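Hypothetical protein Atu0492 (Agrobacterium tumefaciens, PDB 2GMY) is of unknown function but probably serves in antioxidant defence as an AhpD-like member of the carboxymuconolactone decarboxylase family. Local coordinates at residues 22-27 with 120-125; 36-41 with 124-129; 40-45 with 94-99; 86-91 with 113-118. One frame throughout, in Å; residues are numbered along the deposited sequence.

Interaction 1 (22-27 with 120-125); sequences ENYVQS and IVKITV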
loop_
_atom_site.group_PDB
_atom_site.type_symbol
_atom_site.label_atom_id
_atom_site.label_comp_id
_atom_site.label_asym_id
_atom_site.label_seq_id
_atom_site.Cartn_x
_atom_site.Cartn_y
_atom_site.Cartn_z
ATOM N N GLU A 22 -19.377 -7.715 23.708
ATOM C CA GLU A 22 -20.418 -6.949 23.022
ATOM C C GLU A 22 -21.426 -6.351 24.013
ATOM O O GLU A 22 -21.799 -5.181 23.916
ATOM C CB GLU A 22 -21.126 -7.852 22.013
ATOM C CG GLU A 22 -22.202 -7.165 21.176
ATOM C CD GLU A 22 -21.653 -6.027 20.324
ATOM O OE1 GLU A 22 -20.514 -6.137 19.833
ATOM O OE2 GLU A 22 -22.373 -5.020 20.167
ATOM N N ASN A 23 -21.847 -7.160 24.987
ATOM C CA ASN A 23 -22.754 -6.691 26.027
ATOM C C ASN A 23 -22.149 -5.541 26.839
ATOM O O ASN A 23 -22.853 -4.590 27.183
ATOM C CB ASN A 23 -23.133 -7.877 26.921
ATOM C CG ASN A 23 -24.202 -7.532 27.940
ATOM O OD1 ASN A 23 -25.098 -6.712 27.696
ATOM N ND2 ASN A 23 -24.107 -8.160 29.107
ATOM N N TYR A 24 -20.849 -5.611 27.138
ATOM C CA TYR A 24 -20.210 -4.474 27.787
ATOM C C TYR A 24 -20.347 -3.213 26.928
ATOM O O TYR A 24 -20.761 -2.165 27.422
ATOM C CB TYR A 24 -18.737 -4.690 28.140
ATOM C CG TYR A 24 -18.149 -3.356 28.496
ATOM C CD1 TYR A 24 -18.484 -2.738 29.697
ATOM C CD2 TYR A 24 -17.348 -2.654 27.584
ATOM C CE1 TYR A 24 -18.012 -1.478 30.011
ATOM C CE2 TYR A 24 -16.865 -1.383 27.892
ATOM C CZ TYR A 24 -17.205 -0.807 29.104
ATOM O OH TYR A 24 -16.734 0.443 29.425
ATOM N N VAL A 25 -19.982 -3.319 25.654
ATOM C CA VAL A 25 -19.997 -2.148 24.772
ATOM C C VAL A 25 -21.383 -1.516 24.777
ATOM O O VAL A 25 -21.518 -0.305 24.975
ATOM C CB VAL A 25 -19.573 -2.494 23.338
ATOM C CG1 VAL A 25 -19.740 -1.264 22.435
ATOM C CG2 VAL A 25 -18.107 -2.976 23.328
ATOM N N GLN A 26 -22.404 -2.358 24.605
ATOM C CA GLN A 26 -23.790 -1.907 24.547
ATOM C C GLN A 26 -24.249 -1.149 25.789
ATOM O O GLN A 26 -25.031 -0.207 25.686
ATOM C CB GLN A 26 -24.724 -3.094 24.291
ATOM C CG GLN A 26 -24.632 -3.623 22.872
ATOM C CD GLN A 26 -24.753 -2.518 21.835
ATOM O OE1 GLN A 26 -25.767 -1.815 21.764
ATOM N NE2 GLN A 26 -23.710 -2.349 21.035
ATOM N N SER A 27 -23.769 -1.547 26.960
ATOM C CA SER A 27 -24.251 -0.903 28.177
ATOM C C SER A 27 -23.191 -0.005 28.797
ATOM O O SER A 27 -23.291 0.375 29.971
ATOM C CB SER A 27 -24.738 -1.942 29.181
ATOM O OG SER A 27 -23.748 -2.922 29.402
ATOM N N ILE A 120 -12.990 7.931 25.757
ATOM C CA ILE A 120 -12.026 7.418 24.766
ATOM C C ILE A 120 -11.721 5.939 24.988
ATOM O O ILE A 120 -11.610 5.173 24.023
ATOM C CB ILE A 120 -10.734 8.277 24.721
ATOM C CG1 ILE A 120 -11.066 9.663 24.154
ATOM C CG2 ILE A 120 -9.639 7.585 23.898
ATOM C CD1 ILE A 120 -9.924 10.685 24.233
ATOM N N VAL A 121 -11.597 5.519 26.249
ATOM C CA VAL A 121 -11.375 4.103 26.529
ATOM C C VAL A 121 -12.562 3.280 26.054
ATOM O O VAL A 121 -12.385 2.243 25.399
ATOM C CB VAL A 121 -11.056 3.849 28.021
ATOM C CG1 VAL A 121 -10.844 2.352 28.273
ATOM C CG2 VAL A 121 -9.812 4.624 28.412
ATOM N N LYS A 122 -13.778 3.738 26.370
ATOM C CA LYS A 122 -15.004 3.052 25.901
ATOM C C LYS A 122 -15.038 2.957 24.370
ATOM O O LYS A 122 -15.307 1.904 23.797
ATOM C CB LYS A 122 -16.256 3.775 26.409
ATOM C CG LYS A 122 -16.384 3.773 27.925
ATOM C CD LYS A 122 -17.622 4.537 28.354
ATOM C CE LYS A 122 -17.798 4.450 29.857
ATOM N NZ LYS A 122 -18.971 5.268 30.258
ATOM N N ILE A 123 -14.742 4.076 23.715
ATOM C CA ILE A 123 -14.677 4.122 22.252
ATOM C C ILE A 123 -13.676 3.115 21.690
ATOM O O ILE A 123 -13.980 2.390 20.727
ATOM C CB ILE A 123 -14.292 5.541 21.800
ATOM C CG1 ILE A 123 -15.486 6.478 21.960
ATOM C CG2 ILE A 123 -13.799 5.574 20.334
ATOM C CD1 ILE A 123 -15.067 7.934 22.021
ATOM N N THR A 124 -12.484 3.076 22.287
ATOM C CA THR A 124 -11.399 2.260 21.751
ATOM C C THR A 124 -11.668 0.761 21.965
ATOM O O THR A 124 -11.385 -0.054 21.093
ATOM C CB THR A 124 -10.029 2.730 22.286
ATOM O OG1 THR A 124 -9.887 4.145 22.039
ATOM C CG2 THR A 124 -8.902 1.996 21.582
ATOM N N VAL A 125 -12.259 0.405 23.099
ATOM C CA VAL A 125 -12.710 -0.978 23.294
ATOM C C VAL A 125 -13.809 -1.326 22.276
ATOM O O VAL A 125 -13.815 -2.423 21.712
ATOM C CB VAL A 125 -13.213 -1.182 24.748
ATOM C CG1 VAL A 125 -13.888 -2.535 24.915
ATOM C CG2 VAL A 125 -12.039 -1.035 25.738
#
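Tyr24 meets Lys122 and Val125 in a helix-to-helix side-chain contact, partly buried, that lays the end of helix 12-26 against the first half of the long helix 117-139 in the all-helical AhpD-like fold. Both close contacts are made by the phenol. With CG anti to the backbone nitrogen (chi1 167°), the ring extends across to helix 117-139, and its hydroxyl arrives over the aliphatic part of Lys122, with OH of Tyr24 3.7 Å from CG of that lysine. The two side chains cross at about a right angle, and this is van der Waals contact between the phenol oxygen and methylenes. The amine of Lys122 is engaged elsewhere: its chain runs extended beyond CG and NZ bonds to the carbonyl of Ser28, just past the end of helix 12-26, so the lysine ties the two parts together by its shaft and by its tip. Away from the hydroxyl, Tyr24 CE2 lies 4.4 Å from Val125 CG1, a looser apolar touch made at an oblique approach. Val25, the next residue, also loses surface to helix 117-139, and Ala14 of a second subunit packs on Tyr24, placing the contact beside a subunit interface. Within helix 117-139 the hydroxyl of the buried Thr124 is engaged twice: Trp91 NE1 bonds to it, and it bonds to the backbone one turn earlier. In that second bond Thr124 OG1 reaches Ile120 O at 2.8 Å, from the face of the carbonyl plane opposite to the one used by Thr124 N.

Interaction 2 (36-41 with 124-129); sequences HLIKLR and TVAIGA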
loop_
_atom_site.group_PDB
_atom_site.type_symbol
_atom_site.label_atom_id
_atom_site.label_comp_id
_atom_site.label_asym_id
_atom_site.label_seq_id
_atom_site.Cartn_x
_atom_site.Cartn_y
_atom_site.Cartn_z
ATOM N N HIS A 36 -23.154 3.095 16.957
ATOM C CA HIS A 36 -23.524 2.806 15.566
ATOM C C HIS A 36 -22.445 3.241 14.579
ATOM O O HIS A 36 -22.083 2.502 13.665
ATOM C CB HIS A 36 -24.819 3.521 15.193
ATOM C CG HIS A 36 -26.014 3.017 15.931
ATOM N ND1 HIS A 36 -26.235 1.675 16.146
ATOM C CD2 HIS A 36 -27.066 3.670 16.479
ATOM C CE1 HIS A 36 -27.373 1.522 16.805
ATOM N NE2 HIS A 36 -27.894 2.717 17.020
ATOM N N LEU A 37 -21.949 4.452 14.770
ATOM C CA LEU A 37 -20.914 5.020 13.907
ATOM C C LEU A 37 -19.647 4.170 13.925
ATOM O O LEU A 37 -19.063 3.876 12.874
ATOM C CB LEU A 37 -20.613 6.440 14.389
ATOM C CG LEU A 37 -19.564 7.229 13.611
ATOM C CD1 LEU A 37 -19.846 8.706 13.784
ATOM C CD2 LEU A 37 -18.127 6.862 14.038
ATOM N N ILE A 38 -19.193 3.817 15.124
ATOM C CA ILE A 38 -17.996 2.982 15.269
ATOM C C ILE A 38 -18.178 1.649 14.536
ATOM O O ILE A 38 -17.290 1.216 13.777
ATOM C CB ILE A 38 -17.685 2.724 16.766
ATOM C CG1 ILE A 38 -17.160 3.993 17.427
ATOM C CG2 ILE A 38 -16.714 1.550 16.912
ATOM C CD1 ILE A 38 -17.277 3.957 18.966
ATOM N N LYS A 39 -19.320 1.001 14.759
ATOM C CA LYS A 39 -19.551 -0.327 14.183
ATOM C C LYS A 39 -19.677 -0.279 12.671
ATOM O O LYS A 39 -19.107 -1.118 11.966
ATOM C CB LYS A 39 -20.793 -0.977 14.784
ATOM C CG LYS A 39 -20.589 -1.426 16.225
ATOM C CD LYS A 39 -21.908 -1.927 16.793
ATOM C CE LYS A 39 -21.695 -2.568 18.133
ATOM N NZ LYS A 39 -22.856 -3.441 18.441
ATOM N N LEU A 40 -20.412 0.709 12.167
ATOM C CA LEU A 40 -20.647 0.795 10.725
ATOM C C LEU A 40 -19.354 1.154 10.007
ATOM O O LEU A 40 -18.969 0.495 9.032
ATOM C CB LEU A 40 -21.761 1.801 10.409
ATOM C CG LEU A 40 -22.084 2.006 8.922
ATOM C CD1 LEU A 40 -22.425 0.688 8.217
ATOM C CD2 LEU A 40 -23.221 2.992 8.803
ATOM N N ARG A 41 -18.659 2.168 10.502
ATOM C CA ARG A 41 -17.433 2.608 9.814
ATOM C C ARG A 41 -16.345 1.531 9.791
ATOM O O ARG A 41 -15.774 1.251 8.723
ATOM C CB ARG A 41 -16.891 3.917 10.401
ATOM C CG ARG A 41 -15.604 4.404 9.732
ATOM C CD ARG A 41 -15.762 4.679 8.235
ATOM N NE ARG A 41 -14.436 4.965 7.681
ATOM C CZ ARG A 41 -14.159 5.004 6.383
ATOM N NH1 ARG A 41 -15.125 4.805 5.478
ATOM N NH2 ARG A 41 -12.911 5.254 5.995
ATOM N N THR A 124 -12.484 3.076 22.287
ATOM C CA THR A 124 -11.399 2.260 21.751
ATOM C C THR A 124 -11.668 0.761 21.965
ATOM O O THR A 124 -11.385 -0.054 21.093
ATOM C CB THR A 124 -10.029 2.730 22.286
ATOM O OG1 THR A 124 -9.887 4.145 22.039
ATOM C CG2 THR A 124 -8.902 1.996 21.582
ATOM N N VAL A 125 -12.259 0.405 23.099
ATOM C CA VAL A 125 -12.710 -0.978 23.294
ATOM C C VAL A 125 -13.809 -1.326 22.276
ATOM O O VAL A 125 -13.815 -2.423 21.712
ATOM C CB VAL A 125 -13.213 -1.182 24.748
ATOM C CG1 VAL A 125 -13.888 -2.535 24.915
ATOM C CG2 VAL A 125 -12.039 -1.035 25.738
ATOM N N ALA A 126 -14.731 -0.393 22.030
ATOM C CA ALA A 126 -15.781 -0.608 21.030
ATOM C C ALA A 126 -15.161 -0.850 19.631
ATOM O O ALA A 126 -15.593 -1.742 18.897
ATOM C CB ALA A 126 -16.736 0.576 21.005
ATOM N N ILE A 127 -14.131 -0.078 19.280
ATOM C CA ILE A 127 -13.437 -0.280 17.999
ATOM C C ILE A 127 -12.807 -1.676 17.979
ATOM O O ILE A 127 -12.876 -2.384 16.974
ATOM C CB ILE A 127 -12.363 0.803 17.754
ATOM C CG1 ILE A 127 -13.020 2.187 17.582
ATOM C CG2 ILE A 127 -11.525 0.486 16.489
ATOM C CD1 ILE A 127 -12.049 3.380 17.764
ATOM N N GLY A 128 -12.199 -2.076 19.093
ATOM C CA GLY A 128 -11.622 -3.426 19.190
ATOM C C GLY A 128 -12.689 -4.499 18.994
ATOM O O GLY A 128 -12.474 -5.469 18.237
ATOM N N ALA A 129 -13.834 -4.328 19.664
ATOM C CA ALA A 129 -14.924 -5.300 19.591
ATOM C C ALA A 129 -15.439 -5.498 18.160
ATOM O O ALA A 129 -15.563 -6.633 17.696
ATOM C CB ALA A 129 -16.058 -4.917 20.537
#
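Ile38 lays its side chain over the backbone between Ala126 and Ile127, and its two branches divide the work. The methyl on the CG2 branch, anti to the backbone nitrogen, rests on the peptide link itself: Ile38 CG2 lies 3.9 Å from Ala126 C and equally close to Ile127 N. The same methyl touches the Ile127 side chain, CG2 of Ile38 being 3.8 Å from CG1 of Ile127, where the two isoleucines cross at about a right angle. The longer branch of Ile38, beside its own nitrogen (chi1 -72°), carries CD1 to within 4.0 Å of the Ala126 methyl, CB. Ile38 thus lies against the helix surface at Ala126, with Ile38 CA and Ile127 CA 6.2 Å apart. All three touching residues are buried, and the side-chain contacts are apolar. Val25 of helix 12-26 covers Ala126, while Trp91 and Val95 of helix 83-96 cover Ile127. Lying about 3 Å from the centre of the chain, measured centre to centre, this is the packing of helix 32-45 on helix 117-139 in the hydrophobic core of the AhpD-like helical fold.

Interaction 3 (40-45 with 94-99); sequences LRASII and AVTKIA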
loop_
_atom_site.group_PDB
_atom_site.type_symbol
_atom_site.label_atom_id
_atom_site.label_comp_id
_atom_site.label_asym_id
_atom_site.label_seq_id
_atom_site.Cartn_x
_atom_site.Cartn_y
_atom_site.Cartn_z
ATOM N N LEU A 40 -20.412 0.709 12.167
ATOM C CA LEU A 40 -20.647 0.795 10.725
ATOM C C LEU A 40 -19.354 1.154 10.007
ATOM O O LEU A 40 -18.969 0.495 9.032
ATOM C CB LEU A 40 -21.761 1.801 10.409
ATOM C CG LEU A 40 -22.084 2.006 8.922
ATOM C CD1 LEU A 40 -22.425 0.688 8.217
ATOM C CD2 LEU A 40 -23.221 2.992 8.803
ATOM N N ARG A 41 -18.659 2.168 10.502
ATOM C CA ARG A 41 -17.433 2.608 9.814
ATOM C C ARG A 41 -16.345 1.531 9.791
ATOM O O ARG A 41 -15.774 1.251 8.723
ATOM C CB ARG A 41 -16.891 3.917 10.401
ATOM C CG ARG A 41 -15.604 4.404 9.732
ATOM C CD ARG A 41 -15.762 4.679 8.235
ATOM N NE ARG A 41 -14.436 4.965 7.681
ATOM C CZ ARG A 41 -14.159 5.004 6.383
ATOM N NH1 ARG A 41 -15.125 4.805 5.478
ATOM N NH2 ARG A 41 -12.911 5.254 5.995
ATOM N N ALA A 42 -16.081 0.901 10.940
ATOM C CA ALA A 42 -15.053 -0.144 10.996
ATOM C C ALA A 42 -15.421 -1.304 10.075
ATOM O O ALA A 42 -14.561 -1.865 9.385
ATOM C CB ALA A 42 -14.830 -0.619 12.433
ATOM N N SER A 43 -16.709 -1.655 10.061
ATOM C CA SER A 43 -17.171 -2.743 9.195
ATOM C C SER A 43 -16.961 -2.444 7.706
ATOM O O SER A 43 -16.574 -3.334 6.939
ATOM C CB SER A 43 -18.640 -3.066 9.483
ATOM O OG SER A 43 -18.782 -3.513 10.821
ATOM N N ILE A 44 -17.196 -1.197 7.305
ATOM C CA ILE A 44 -16.938 -0.799 5.925
ATOM C C ILE A 44 -15.434 -0.955 5.620
ATOM O O ILE A 44 -15.047 -1.555 4.602
ATOM C CB ILE A 44 -17.419 0.623 5.655
ATOM C CG1 ILE A 44 -18.951 0.670 5.689
ATOM C CG2 ILE A 44 -16.934 1.113 4.293
ATOM C CD1 ILE A 44 -19.523 2.092 5.826
ATOM N N ILE A 45 -14.585 -0.431 6.499
ATOM C CA ILE A 45 -13.137 -0.504 6.258
ATOM C C ILE A 45 -12.702 -1.946 6.087
ATOM O O ILE A 45 -11.904 -2.285 5.190
ATOM C CB ILE A 45 -12.360 0.130 7.419
ATOM C CG1 ILE A 45 -12.633 1.634 7.465
ATOM C CG2 ILE A 45 -10.867 -0.156 7.287
ATOM C CD1 ILE A 45 -12.087 2.315 8.703
ATOM N N ALA A 94 -8.093 5.360 12.068
ATOM C CA ALA A 94 -6.681 5.193 12.456
ATOM C C ALA A 94 -6.452 3.895 13.225
ATOM O O ALA A 94 -5.459 3.181 13.012
ATOM C CB ALA A 94 -6.198 6.402 13.282
ATOM N N VAL A 95 -7.402 3.581 14.111
ATOM C CA VAL A 95 -7.276 2.426 15.002
ATOM C C VAL A 95 -7.660 1.143 14.273
ATOM O O VAL A 95 -7.059 0.097 14.479
ATOM C CB VAL A 95 -8.095 2.629 16.294
ATOM C CG1 VAL A 95 -8.059 1.393 17.184
ATOM C CG2 VAL A 95 -7.538 3.813 17.067
ATOM N N THR A 96 -8.664 1.217 13.402
ATOM C CA THR A 96 -9.004 0.036 12.599
ATOM C C THR A 96 -7.812 -0.375 11.718
ATOM O O THR A 96 -7.549 -1.554 11.523
ATOM C CB THR A 96 -10.283 0.275 11.782
ATOM O OG1 THR A 96 -11.383 0.406 12.693
ATOM C CG2 THR A 96 -10.565 -0.874 10.843
ATOM N N LYS A 97 -7.090 0.624 11.221
ATOM C CA LYS A 97 -5.909 0.381 10.396
ATOM C C LYS A 97 -4.625 0.613 11.191
ATOM O O LYS A 97 -3.663 1.203 10.684
ATOM C CB LYS A 97 -5.929 1.262 9.144
ATOM C CG LYS A 97 -7.104 0.968 8.214
ATOM C CD LYS A 97 -7.078 1.883 6.980
ATOM C CE LYS A 97 -7.185 3.356 7.365
ATOM N NZ LYS A 97 -8.537 3.678 7.896
ATOM N N ILE A 98 -4.608 0.107 12.420
ATOM C CA ILE A 98 -3.509 0.356 13.366
ATOM C C ILE A 98 -2.131 -0.014 12.805
ATOM O O ILE A 98 -1.160 0.695 13.045
ATOM C CB ILE A 98 -3.746 -0.391 14.723
ATOM C CG1 ILE A 98 -2.879 0.189 15.854
ATOM C CG2 ILE A 98 -3.580 -1.913 14.567
ATOM C CD1 ILE A 98 -3.361 1.503 16.378
ATOM N N ALA A 99 -2.058 -1.101 12.036
ATOM C CA ALA A 99 -0.765 -1.584 11.558
ATOM C C ALA A 99 -0.147 -0.607 10.569
ATOM O O ALA A 99 1.083 -0.493 10.510
ATOM C CB ALA A 99 -0.893 -2.954 10.939
#
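Ile45 and Thr96 reach toward each other tip to tip, and their methyls meet: CG2 of Ile45 is 3.6 Å from CG2 of Thr96, the closest touch between these two residues. The threonine turns its methyl to the isoleucine and keeps its hydroxyl, beside its own nitrogen (chi1 -66°), for other work. OG1 bonds to the carbonyl of Val92 one turn back and also to Asn131 ND2 of helix 117-139, so this hydroxyl on a buried residue has two partners, one in its own helix and one on another. It nevertheless grazes Ala42, whose CB lies 3.6 Å from Thr96 OG1.

In the AhpD-like fold this joins the last turn of helix 32-45 to the end of helix 83-96. Lys97 leaves helical geometry there and stands as the N-cap residue of the short helix 98-101. Arg135 of a second subunit reaches the same end, bonding through NH2 to Thr96 O.

Lys97 crosses Ile45 at about a right angle. Its chain bends at chi3 and chi4 and folds back, so that NZ can bond to Asp93 O, the carbonyl one turn earlier; on the way Lys97 NZ comes to 3.9 Å from Ile45 CD1, and Lys97 CG to 4.0 Å from Ile45 CG2. Ile45 also meets one face of the guanidinium of Arg41, a residue of its own helix, CG1 sitting 3.6 Å above that plane toward its rim, while Arg41 NE forms a salt bridge with the carboxylate OD1 of Asp93.

Interaction 4 (86-91 with 113-118); sequences RALLGW and AHFSDE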
loop_
_atom_site.group_PDB
_atom_site.type_symbol
_atom_site.label_atom_id
_atom_site.label_comp_id
_atom_site.label_asym_id
_atom_site.label_seq_id
_atom_site.Cartn_x
_atom_site.Cartn_y
_atom_site.Cartn_z
ATOM N N ARG A 86 -16.778 13.673 13.148
ATOM C CA ARG A 86 -15.534 13.620 12.374
ATOM C C ARG A 86 -14.327 13.235 13.209
ATOM O O ARG A 86 -13.451 12.499 12.746
ATOM C CB ARG A 86 -15.249 14.935 11.646
ATOM C CG ARG A 86 -16.270 15.236 10.589
ATOM C CD ARG A 86 -15.934 16.535 9.860
ATOM N NE ARG A 86 -14.780 16.377 8.971
ATOM C CZ ARG A 86 -14.826 15.794 7.772
ATOM N NH1 ARG A 86 -15.973 15.316 7.289
ATOM N NH2 ARG A 86 -13.714 15.681 7.055
ATOM N N ALA A 87 -14.281 13.734 14.443
ATOM C CA ALA A 87 -13.188 13.414 15.348
ATOM C C ALA A 87 -13.212 11.918 15.639
ATOM O O ALA A 87 -12.189 11.239 15.603
ATOM C CB ALA A 87 -13.339 14.207 16.622
ATOM N N LEU A 88 -14.400 11.397 15.909
ATOM C CA LEU A 88 -14.555 9.978 16.186
ATOM C C LEU A 88 -14.192 9.133 14.958
ATOM O O LEU A 88 -13.436 8.179 15.069
ATOM C CB LEU A 88 -15.991 9.694 16.640
ATOM C CG LEU A 88 -16.358 8.250 16.988
ATOM C CD1 LEU A 88 -15.365 7.621 17.967
ATOM C CD2 LEU A 88 -17.790 8.194 17.537
ATOM N N LEU A 89 -14.710 9.512 13.788
ATOM C CA LEU A 89 -14.422 8.786 12.533
ATOM C C LEU A 89 -12.917 8.706 12.249
ATOM O O LEU A 89 -12.401 7.654 11.856
ATOM C CB LEU A 89 -15.160 9.438 11.362
ATOM C CG LEU A 89 -16.657 9.133 11.325
ATOM C CD1 LEU A 89 -17.425 10.190 10.544
ATOM C CD2 LEU A 89 -16.920 7.724 10.769
ATOM N N GLY A 90 -12.205 9.811 12.467
ATOM C CA GLY A 90 -10.740 9.814 12.285
ATOM C C GLY A 90 -10.055 8.759 13.140
ATOM O O GLY A 90 -9.095 8.088 12.700
ATOM N N TRP A 91 -10.562 8.587 14.363
ATOM C CA TRP A 91 -9.990 7.621 15.294
ATOM C C TRP A 91 -10.402 6.203 14.926
ATOM O O TRP A 91 -9.577 5.272 14.969
ATOM C CB TRP A 91 -10.432 7.948 16.710
ATOM C CG TRP A 91 -9.739 7.184 17.793
ATOM C CD1 TRP A 91 -10.326 6.338 18.701
ATOM C CD2 TRP A 91 -8.340 7.211 18.126
ATOM N NE1 TRP A 91 -9.388 5.846 19.574
ATOM C CE2 TRP A 91 -8.161 6.359 19.245
ATOM C CE3 TRP A 91 -7.228 7.869 17.594
ATOM C CZ2 TRP A 91 -6.907 6.144 19.836
ATOM C CZ3 TRP A 91 -5.972 7.660 18.192
ATOM C CH2 TRP A 91 -5.834 6.808 19.303
ATOM N N ALA A 113 -10.182 16.448 21.825
ATOM C CA ALA A 113 -10.919 17.706 21.827
ATOM C C ALA A 113 -12.387 17.500 22.238
ATOM O O ALA A 113 -12.978 18.338 22.928
ATOM C CB ALA A 113 -10.812 18.371 20.473
ATOM N N HIS A 114 -12.945 16.340 21.890
ATOM C CA HIS A 114 -14.393 16.102 21.979
ATOM C C HIS A 114 -14.828 15.060 22.993
ATOM O O HIS A 114 -16.023 14.899 23.230
ATOM C CB HIS A 114 -14.919 15.679 20.612
ATOM C CG HIS A 114 -14.827 16.757 19.588
ATOM N ND1 HIS A 114 -15.796 17.723 19.446
ATOM C CD2 HIS A 114 -13.866 17.042 18.677
ATOM C CE1 HIS A 114 -15.441 18.553 18.481
ATOM N NE2 HIS A 114 -14.277 18.163 17.998
ATOM N N PHE A 115 -13.869 14.314 23.546
ATOM C CA PHE A 115 -14.194 13.205 24.436
ATOM C C PHE A 115 -13.277 13.176 25.645
ATOM O O PHE A 115 -12.086 13.474 25.541
ATOM C CB PHE A 115 -14.082 11.862 23.683
ATOM C CG PHE A 115 -15.102 11.696 22.584
ATOM C CD1 PHE A 115 -16.403 11.304 22.880
ATOM C CD2 PHE A 115 -14.762 11.967 21.257
ATOM C CE1 PHE A 115 -17.343 11.151 21.867
ATOM C CE2 PHE A 115 -15.702 11.819 20.234
ATOM C CZ PHE A 115 -16.984 11.417 20.538
ATOM N N SER A 116 -13.838 12.791 26.790
ATOM C CA SER A 116 -13.041 12.548 27.993
ATOM C C SER A 116 -12.185 11.288 27.860
ATOM O O SER A 116 -12.431 10.445 26.985
ATOM C CB SER A 116 -13.962 12.381 29.203
ATOM O OG SER A 116 -14.647 11.133 29.141
ATOM N N ASP A 117 -11.196 11.131 28.743
ATOM C CA ASP A 117 -10.378 9.918 28.725
ATOM C C ASP A 117 -11.250 8.678 28.935
ATOM O O ASP A 117 -11.030 7.654 28.294
ATOM C CB ASP A 117 -9.276 9.952 29.792
ATOM C CG ASP A 117 -8.043 10.736 29.357
ATOM O OD1 ASP A 117 -8.036 11.308 28.245
ATOM O OD2 ASP A 117 -7.061 10.754 30.141
ATOM N N GLU A 118 -12.236 8.761 29.834
ATOM C CA GLU A 118 -13.102 7.609 30.079
ATOM C C GLU A 118 -13.842 7.221 28.795
ATOM O O GLU A 118 -13.858 6.053 28.412
ATOM C CB GLU A 118 -14.087 7.865 31.227
ATOM C CG GLU A 118 -14.957 6.642 31.522
ATOM C CD GLU A 118 -16.096 6.920 32.497
ATOM O OE1 GLU A 118 -16.438 8.104 32.720
ATOM O OE2 GLU A 118 -16.661 5.939 33.025
#
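Leu88 and Ala87 receive Phe115 and His114, so that the end of helix 105-114 and the link that follows it pack on helix 83-96 within the AhpD-like helical bundle. The apolar part lies deeper. Phe115 sits in an extended link (phi/psi -137°/144°), and its ring approaches helix 83-96 obliquely, Phe115 CE2 coming to 4.2 Å from CB of Leu88. The neighbours of this ring are just as apolar: Phe34 of helix 32-45 meets it edge-to-face, and Ile120 and Ile123 of helix 117-139 touch it too.

The imidazole contact is the tighter and more peripheral one. The methyl of Ala87 points toward His114 and comes obliquely upon its ring at the CD2 corner. The CA atoms of Ala87 and His114, the nearest such pair across the segments, are 7.3 Å apart.

Polar bonds act around the contact, not across it. Ser116, the N-cap residue of helix 117-139, caps a backbone nitrogen of the first turn with its OG while its own N bonds to Glu119 OE1, the reciprocal pattern of a capping box; this box marks the start of helix 117-139, directly after Phe115. Arg86 bonds to the carbonyls of Trp75 and Arg76. The nearest approach of the two segments is at the histidine, where Ala87 CB stands 3.5 Å from His114 CD2 and 4.2 Å from His114 CG.

Helix 117-139 is the common support: interactions 1 and 2 fall on overlapping parts of it, sharing Thr124 and Val125, with centres 8 Å apart, and interaction 4 takes in its start. Interaction 2 is the hub, also 8 Å from interaction 3, with which it shares helix 32-45. Interactions 3 and 4 both use helix 83-96 but lie 15 Å apart, and their segments interleave along the chain; both fall between the two segments of interaction 1, while interaction 2 ends on the same stretch as interaction 1. Val25 on Ala126 joins 1 to 2, Ile127 on Val95 joins 2 to 3, and Leu37 on Leu89 joins 2 to 4. Helices of this core also face a second subunit of the six-chain assembly.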